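Local atomic coordinates of lasso peptide isopeptidase AtxE2 (Asticcacaulis excentricus, PDB entry 5TXE), a protein that hydrolyses the isopeptide bond of the lasso peptides astexin-2 and astexin-3, opening the threaded knots into linear peptides. Residues P258-V270 with I304-L316. The protein carries 1 engineered substitution. Residues are numbered along the deposited sequence; the frame is centred on the assembly and turned at random.
Sequences PLRAMVGRTTFSV and ITRMWGDETANVL
M307 lays its thioether against the backbone at R260 and A261, where strand 261-263 begins: SD lies 3.9 Å from A261 CB and equally far from F268 CB, while CE ends beside V270 CG2. CG sits between backbone N and carbonyl carbon (chi1 71°), and a bend at chi3 (63°) carries CE on to 3.5 Å from L259 O. Further along, L316 passes F268 in the opposite direction; its CD2 makes a CH-pi contact over one ring face, 4.2 Å from the F268 centroid, and T266 CG2 lies over the opposite face, toward its rim. The two hairpin strand pairs belong to successive four-stranded antiparallel sheets, consistent with neighbouring blades of the beta-propeller of prolyl oligopeptidase relatives; F268 and L316 both also touch M334. V263 CG2 packs on G309 CA; a side chain at G309 would run into M262 O and crowd V263 CG2. Among polar links, M307 N donates to P258 O at 3.0 Å, almost straight at 164°, and water 1 bridges R260 O and M307 O. G264 N, in the type II' turn, reaches E311 OE1 only weakly. T305 OG1 hydrogen-bonds to E56 OE2, outside the two segments. The R306 guanidinium is layered between W308 NE1, above its centre, and P258 CB, nearer its rim; NH1 donates a hydrogen bond to M307 O at 2.9 Å, the same oxygen that water 1 reaches. Replacing R306 by an alanine would probably leave M307 O without its NH1 donor and open a gap between P258 and the W308 ring.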
loop_
_atom_site.group_PDB
_atom_site.type_symbol
_atom_site.label_atom_id
_atom_site.label_comp_id
_atom_site.label_asym_id
_atom_site.label_seq_id
_atom_site.Cartn_x
_atom_site.Cartn_y
_atom_site.Cartn_z
ATOM N N PRO A 258 9.937 17.117 -0.901
ATOM C CA PRO A 258 10.204 16.843 0.523
ATOM C C PRO A 258 11.691 16.521 0.817
ATOM O O PRO A 258 12.075 16.365 1.980
ATOM C CB PRO A 258 9.342 15.607 0.780
ATOM C CG PRO A 258 9.446 14.860 -0.534
ATOM C CD PRO A 258 9.406 15.927 -1.607
ATOM N N LEU A 259 12.498 16.385 -0.230
ATOM C CA LEU A 259 13.939 16.138 -0.093
ATOM C C LEU A 259 14.812 17.403 -0.354
ATOM O O LEU A 259 16.010 17.300 -0.674
ATOM C CB LEU A 259 14.325 14.988 -1.034
ATOM C CG LEU A 259 13.828 13.604 -0.558
ATOM C CD1 LEU A 259 14.476 12.487 -1.381
ATOM C CD2 LEU A 259 14.136 13.356 0.916
ATOM N N ARG A 260 14.192 18.580 -0.210
ATOM C CA ARG A 260 14.833 19.883 -0.386
ATOM C C ARG A 260 14.310 20.826 0.709
ATOM O O ARG A 260 13.145 20.822 1.045
ATOM C CB ARG A 260 14.468 20.440 -1.753
ATOM C CG ARG A 260 15.577 21.105 -2.560
ATOM C CD ARG A 260 15.006 22.169 -3.492
ATOM N NE ARG A 260 14.489 23.340 -2.733
ATOM C CZ ARG A 260 14.789 24.626 -2.948
ATOM N NH1 ARG A 260 15.610 25.000 -3.928
ATOM N NH2 ARG A 260 14.244 25.556 -2.172
ATOM N N ALA A 261 15.182 21.605 1.305
ATOM C CA ALA A 261 14.787 22.637 2.258
ATOM C C ALA A 261 15.738 23.841 2.199
ATOM O O ALA A 261 16.911 23.713 1.802
ATOM C CB ALA A 261 14.816 22.092 3.662
ATOM N N MET A 262 15.245 24.991 2.655
ATOM C CA MET A 262 16.083 26.173 2.776
ATOM C C MET A 262 16.135 26.591 4.244
ATOM O O MET A 262 15.154 26.473 4.960
ATOM C CB MET A 262 15.581 27.310 1.878
ATOM C CG MET A 262 16.052 27.248 0.434
ATOM S SD MET A 262 16.298 28.960 -0.071
ATOM C CE MET A 262 15.038 29.136 -1.352
ATOM N N VAL A 263 17.321 26.982 4.704
ATOM C CA VAL A 263 17.484 27.672 5.980
ATOM C C VAL A 263 18.439 28.867 5.728
ATOM O O VAL A 263 19.618 28.662 5.436
ATOM C CB VAL A 263 18.091 26.746 7.039
ATOM C CG1 VAL A 263 18.031 27.404 8.390
ATOM C CG2 VAL A 263 17.384 25.397 7.070
ATOM N N GLY A 264 17.928 30.095 5.772
ATOM C CA GLY A 264 18.723 31.264 5.416
ATOM C C GLY A 264 19.073 31.213 3.936
ATOM O O GLY A 264 18.201 30.985 3.086
ATOM N N ARG A 265 20.367 31.381 3.641
ATOM C CA ARG A 265 20.908 31.317 2.269
ATOM C C ARG A 265 21.257 29.867 1.841
ATOM O O ARG A 265 21.564 29.603 0.661
ATOM C CB ARG A 265 22.159 32.218 2.119
ATOM C CG ARG A 265 21.888 33.721 2.177
ATOM C CD ARG A 265 23.147 34.651 2.196
ATOM N NE ARG A 265 24.279 34.246 1.328
ATOM C CZ ARG A 265 24.306 34.291 -0.019
ATOM N NH1 ARG A 265 23.243 34.703 -0.737
ATOM N NH2 ARG A 265 25.408 33.883 -0.663
ATOM N N THR A 266 21.198 28.933 2.792
ATOM C CA THR A 266 21.613 27.544 2.571
ATOM C C THR A 266 20.474 26.646 2.044
ATOM O O THR A 266 19.393 26.571 2.610
ATOM C CB THR A 266 22.127 26.986 3.859
ATOM O OG1 THR A 266 23.099 27.895 4.350
ATOM C CG2 THR A 266 22.760 25.611 3.645
ATOM N N THR A 267 20.735 26.000 0.920
ATOM C CA THR A 267 19.832 25.048 0.323
ATOM C C THR A 267 20.353 23.637 0.644
ATOM O O THR A 267 21.506 23.265 0.371
ATOM C CB THR A 267 19.729 25.279 -1.188
ATOM O OG1 THR A 267 18.997 26.487 -1.388
ATOM C CG2 THR A 267 18.983 24.174 -1.884
ATOM N N PHE A 268 19.490 22.879 1.278
ATOM C CA PHE A 268 19.772 21.488 1.560
ATOM C C PHE A 268 19.096 20.598 0.556
ATOM O O PHE A 268 17.972 20.855 0.150
ATOM C CB PHE A 268 19.328 21.165 2.928
ATOM C CG PHE A 268 20.087 21.889 3.976
ATOM C CD1 PHE A 268 21.357 21.472 4.338
ATOM C CD2 PHE A 268 19.557 22.964 4.590
ATOM C CE1 PHE A 268 22.078 22.117 5.333
ATOM C CE2 PHE A 268 20.268 23.630 5.562
ATOM C CZ PHE A 268 21.532 23.205 5.938
ATOM N N SER A 269 19.827 19.601 0.076
ATOM C CA SER A 269 19.268 18.636 -0.814
ATOM C C SER A 269 20.018 17.315 -0.612
ATOM O O SER A 269 20.755 17.172 0.349
ATOM C CB SER A 269 19.355 19.132 -2.232
ATOM O OG SER A 269 20.700 19.209 -2.618
ATOM N N VAL A 270 19.780 16.350 -1.484
ATOM C CA VAL A 270 20.298 15.033 -1.316
ATOM C C VAL A 270 20.793 14.592 -2.664
ATOM O O VAL A 270 20.159 14.870 -3.668
ATOM C CB VAL A 270 19.108 14.230 -0.797
ATOM C CG1 VAL A 270 18.882 12.944 -1.530
ATOM C CG2 VAL A 270 19.195 14.115 0.702
ATOM N N ILE A 304 18.141 9.833 3.389
ATOM C CA ILE A 304 17.100 10.622 4.009
ATOM C C ILE A 304 15.812 10.428 3.233
ATOM O O ILE A 304 15.811 10.380 2.013
ATOM C CB ILE A 304 17.523 12.117 4.060
ATOM C CG1 ILE A 304 18.650 12.239 5.089
ATOM C CG2 ILE A 304 16.354 13.047 4.412
ATOM C CD1 ILE A 304 19.396 13.559 5.071
ATOM N N THR A 305 14.702 10.352 3.943
ATOM C CA THR A 305 13.377 10.253 3.278
ATOM C C THR A 305 12.510 11.511 3.380
ATOM O O THR A 305 11.515 11.636 2.698
ATOM C CB THR A 305 12.607 9.061 3.822
ATOM O OG1 THR A 305 12.639 9.118 5.250
ATOM C CG2 THR A 305 13.262 7.766 3.342
ATOM N N ARG A 306 12.879 12.426 4.253
ATOM C CA ARG A 306 12.101 13.623 4.432
ATOM C C ARG A 306 12.941 14.624 5.198
ATOM O O ARG A 306 13.533 14.272 6.208
ATOM C CB ARG A 306 10.827 13.319 5.258
ATOM C CG ARG A 306 9.561 13.940 4.708
ATOM C CD ARG A 306 9.652 15.449 4.574
ATOM N NE ARG A 306 8.363 16.050 4.249
ATOM C CZ ARG A 306 8.172 17.351 3.956
ATOM N NH1 ARG A 306 9.186 18.229 3.950
ATOM N NH2 ARG A 306 6.940 17.799 3.673
ATOM N N MET A 307 12.932 15.882 4.771
ATOM C CA MET A 307 13.583 16.944 5.580
ATOM C C MET A 307 12.731 18.227 5.745
ATOM O O MET A 307 11.878 18.520 4.926
ATOM C CB MET A 307 14.908 17.275 4.928
ATOM C CG MET A 307 14.784 18.028 3.618
ATOM S SD MET A 307 16.375 18.561 2.948
ATOM C CE MET A 307 17.198 17.008 2.637
ATOM N N TRP A 308 13.003 18.997 6.788
ATOM C CA TRP A 308 12.299 20.258 7.069
ATOM C C TRP A 308 13.251 21.316 7.597
ATOM O O TRP A 308 14.011 21.046 8.564
ATOM C CB TRP A 308 11.297 20.061 8.203
ATOM C CG TRP A 308 10.147 19.144 7.922
ATOM C CD1 TRP A 308 8.929 19.500 7.446
ATOM C CD2 TRP A 308 10.107 17.732 8.128
ATOM N NE1 TRP A 308 8.137 18.399 7.323
ATOM C CE2 TRP A 308 8.840 17.301 7.749
ATOM C CE3 TRP A 308 11.038 16.791 8.577
ATOM C CZ2 TRP A 308 8.466 15.967 7.799
ATOM C CZ3 TRP A 308 10.657 15.469 8.655
ATOM C CH2 TRP A 308 9.376 15.066 8.261
ATOM N N GLY A 309 13.240 22.489 6.951
ATOM C CA GLY A 309 14.084 23.613 7.369
ATOM C C GLY A 309 13.359 24.524 8.345
ATOM O O GLY A 309 12.203 24.802 8.169
ATOM N N ASP A 310 14.052 25.030 9.346
ATOM C CA ASP A 310 13.454 25.948 10.330
ATOM C C ASP A 310 14.364 27.158 10.486
ATOM O O ASP A 310 15.386 27.046 11.173
ATOM C CB ASP A 310 13.313 25.206 11.676
ATOM C CG ASP A 310 12.692 26.066 12.807
ATOM O OD1 ASP A 310 12.438 27.281 12.591
ATOM O OD2 ASP A 310 12.444 25.468 13.906
ATOM N N GLU A 311 13.986 28.292 9.882
ATOM C CA GLU A 311 14.801 29.532 9.914
ATOM C C GLU A 311 14.989 30.115 11.315
ATOM O O GLU A 311 16.102 30.460 11.715
ATOM C CB GLU A 311 14.208 30.610 8.962
ATOM C CG GLU A 311 15.233 31.267 8.032
ATOM C CD GLU A 311 14.741 31.328 6.595
ATOM O OE1 GLU A 311 14.562 30.228 6.003
ATOM O OE2 GLU A 311 14.550 32.455 6.055
ATOM N N THR A 312 13.911 30.138 12.079
ATOM C CA THR A 312 13.926 30.659 13.433
ATOM C C THR A 312 14.944 29.937 14.322
ATOM O O THR A 312 15.747 30.571 15.021
ATOM C CB THR A 312 12.516 30.532 14.029
ATOM O OG1 THR A 312 11.616 31.196 13.152
ATOM C CG2 THR A 312 12.397 31.140 15.410
ATOM N N ALA A 313 14.910 28.610 14.318
ATOM C CA ALA A 313 15.813 27.844 15.168
ATOM C C ALA A 313 17.146 27.661 14.453
ATOM O O ALA A 313 18.127 27.227 15.067
ATOM C CB ALA A 313 15.205 26.492 15.502
ATOM N N ASN A 314 17.164 27.964 13.159
ATOM C CA ASN A 314 18.328 27.763 12.318
ATOM C C ASN A 314 18.773 26.290 12.374
ATOM O O ASN A 314 19.905 25.983 12.768
ATOM C CB ASN A 314 19.439 28.729 12.754
ATOM C CG ASN A 314 20.644 28.661 11.869
ATOM O OD1 ASN A 314 20.548 28.751 10.634
ATOM N ND2 ASN A 314 21.810 28.517 12.496
ATOM N N VAL A 315 17.848 25.374 12.063
ATOM C CA VAL A 315 18.165 23.941 12.053
ATOM C C VAL A 315 17.458 23.245 10.922
ATOM O O VAL A 315 16.491 23.761 10.378
ATOM C CB VAL A 315 17.857 23.199 13.387
ATOM C CG1 VAL A 315 18.443 23.915 14.593
ATOM C CG2 VAL A 315 16.393 23.058 13.609
ATOM N N LEU A 316 18.018 22.105 10.525
ATOM C CA LEU A 316 17.383 21.196 9.618
ATOM C C LEU A 316 16.971 19.963 10.415
ATOM O O LEU A 316 17.728 19.504 11.287
ATOM C CB LEU A 316 18.365 20.789 8.545
ATOM C CG LEU A 316 17.794 19.913 7.461
ATOM C CD1 LEU A 316 16.881 20.699 6.532
ATOM C CD2 LEU A 316 18.908 19.244 6.702
HETATM O O HOH W 1 11.390 20.580 3.125
#